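Local structure of oxidoreductase (Corynebacterium diphtheriae, 3K1Y) at residues R12-I17 / G88-T93. The protein probably acts as an FMN-binding oxidoreductase of the NADPH-dependent FMN reductase family. Numbering follows the deposited sequence.
Sequences RTLAVI and GLVVAT
Ala15 O and Ile17 N hold Val90 N and Val90 O along one edge of its strand: strands 12-17 and 88-93 run parallel, at 12°, as inner neighbours, 88-93 on the central strand, in the five-stranded, 2-1-3-4-5 sheet of a flavodoxin-like fold. The ladder alternates between the strands. Ala15 N gives its hydrogen to Gly88 O (3.1 Å), approaching from above the plane of the Gly88 carbonyl; Ala15 O takes Val90 N (2.7 Å). Val90 O receives Ile17 N at 2.6 Å, and Ile17 O accepts Ala92 N (2.8 Å). At the start of the ladder the bond from Gly88 N to Thr13 O is weak and bent. Leu14 and Val16 turn their backbone polar groups the other way and bond to strand 49-55, through Ser50 and Ser52, so both edges of strand 12-17 are used. Thr13 N is taken by the Asp87 carboxylate, and Arg12 pairs with Glu47.

Val16 and Val90 lie side by side beneath helix 26-44, with Val16 CG2 3.8 Å from Val90 CB. On the opposite face Ile17 CG1 meets Leu89 CD1 (4.0 Å) and Ile17 CB meets Val91 CG1; from helix 102-110, Phe107 lies on Ile17, Phe104 and Phe108 on Val91. Leu14 CG stands anti to its own nitrogen (chi1 176°), which with chi2 61° brings CD1 over the Gly88-Leu89 peptide, 3.4 Å from Gly88 C.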
loop_
_atom_site.group_PDB
_atom_site.type_symbol
_atom_site.label_atom_id
_atom_site.label_comp_id
_atom_site.label_asym_id
_atom_site.label_seq_id
_atom_site.Cartn_x
_atom_site.Cartn_y
_atom_site.Cartn_z
ATOM N N ARG A 12 -32.270 13.430 1.150
ATOM C CA ARG A 12 -31.164 12.514 1.278
ATOM C C ARG A 12 -30.297 12.957 2.443
ATOM O O ARG A 12 -30.284 14.135 2.813
ATOM C CB ARG A 12 -30.366 12.510 -0.023
ATOM C CG ARG A 12 -31.209 12.248 -1.266
ATOM C CD ARG A 12 -31.688 10.802 -1.352
ATOM N NE ARG A 12 -32.457 10.583 -2.579
ATOM C CZ ARG A 12 -32.864 9.394 -3.025
ATOM N NH1 ARG A 12 -32.581 8.283 -2.349
ATOM N NH2 ARG A 12 -33.561 9.312 -4.154
ATOM N N THR A 13 -29.582 12.003 3.024
ATOM C CA THR A 13 -28.702 12.269 4.151
ATOM C C THR A 13 -27.249 12.061 3.742
ATOM O O THR A 13 -26.953 11.253 2.858
ATOM C CB THR A 13 -29.019 11.320 5.317
ATOM O OG1 THR A 13 -29.035 9.970 4.833
ATOM C CG2 THR A 13 -30.379 11.665 5.939
ATOM N N LEU A 14 -26.352 12.805 4.386
ATOM C CA LEU A 14 -24.916 12.703 4.142
ATOM C C LEU A 14 -24.203 12.721 5.489
ATOM O O LEU A 14 -24.487 13.571 6.335
ATOM C CB LEU A 14 -24.410 13.873 3.289
ATOM C CG LEU A 14 -22.888 13.919 3.062
ATOM C CD1 LEU A 14 -22.438 12.665 2.323
ATOM C CD2 LEU A 14 -22.504 15.174 2.266
ATOM N N ALA A 15 -23.299 11.773 5.702
ATOM C CA ALA A 15 -22.543 11.734 6.950
ATOM C C ALA A 15 -21.116 12.183 6.610
ATOM O O ALA A 15 -20.586 11.840 5.553
ATOM C CB ALA A 15 -22.549 10.320 7.526
ATOM N N VAL A 16 -20.503 12.969 7.485
ATOM C CA VAL A 16 -19.152 13.456 7.227
ATOM C C VAL A 16 -18.289 13.259 8.459
ATOM O O VAL A 16 -18.577 13.829 9.510
ATOM C CB VAL A 16 -19.163 14.971 6.858
ATOM C CG1 VAL A 16 -17.731 15.494 6.690
ATOM C CG2 VAL A 16 -19.972 15.192 5.583
ATOM N N ILE A 17 -17.244 12.446 8.336
ATOM C CA ILE A 17 -16.339 12.208 9.453
ATOM C C ILE A 17 -15.113 13.084 9.247
ATOM O O ILE A 17 -14.519 13.083 8.171
ATOM C CB ILE A 17 -15.857 10.737 9.527
ATOM C CG1 ILE A 17 -17.046 9.768 9.528
ATOM C CG2 ILE A 17 -15.036 10.534 10.791
ATOM C CD1 ILE A 17 -18.012 9.959 10.671
ATOM N N GLY A 88 -24.990 8.716 1.836
ATOM C CA GLY A 88 -23.650 9.038 1.398
ATOM C C GLY A 88 -22.751 9.262 2.586
ATOM O O GLY A 88 -23.223 9.396 3.715
ATOM N N LEU A 89 -21.449 9.306 2.346
ATOM C CA LEU A 89 -20.516 9.514 3.435
ATOM C C LEU A 89 -19.251 10.172 2.947
ATOM O O LEU A 89 -18.810 9.931 1.827
ATOM C CB LEU A 89 -20.159 8.176 4.087
ATOM C CG LEU A 89 -18.884 8.176 4.934
ATOM C CD1 LEU A 89 -19.180 8.853 6.254
ATOM C CD2 LEU A 89 -18.388 6.744 5.146
ATOM N N VAL A 90 -18.674 11.001 3.805
ATOM C CA VAL A 90 -17.432 11.693 3.509
ATOM C C VAL A 90 -16.525 11.524 4.724
ATOM O O VAL A 90 -16.960 11.711 5.862
ATOM C CB VAL A 90 -17.669 13.194 3.266
ATOM C CG1 VAL A 90 -16.329 13.922 3.130
ATOM C CG2 VAL A 90 -18.505 13.374 2.016
ATOM N N VAL A 91 -15.274 11.148 4.475
ATOM C CA VAL A 91 -14.302 10.957 5.539
ATOM C C VAL A 91 -13.066 11.783 5.226
ATOM O O VAL A 91 -12.533 11.730 4.116
ATOM C CB VAL A 91 -13.892 9.456 5.707
ATOM C CG1 VAL A 91 -15.095 8.637 6.142
ATOM C CG2 VAL A 91 -13.306 8.900 4.399
ATOM N N ALA A 92 -12.623 12.561 6.204
ATOM C CA ALA A 92 -11.461 13.413 6.020
ATOM C C ALA A 92 -10.515 13.188 7.177
ATOM O O ALA A 92 -10.939 13.099 8.328
ATOM C CB ALA A 92 -11.878 14.874 5.968
ATOM N N THR A 93 -9.228 13.093 6.869
ATOM C CA THR A 93 -8.244 12.871 7.907
ATOM C C THR A 93 -6.956 13.632 7.681
ATOM O O THR A 93 -6.507 13.799 6.549
ATOM C CB THR A 93 -7.856 11.368 8.021
ATOM O OG1 THR A 93 -6.930 11.191 9.101
ATOM C CG2 THR A 93 -7.171 10.890 6.733
#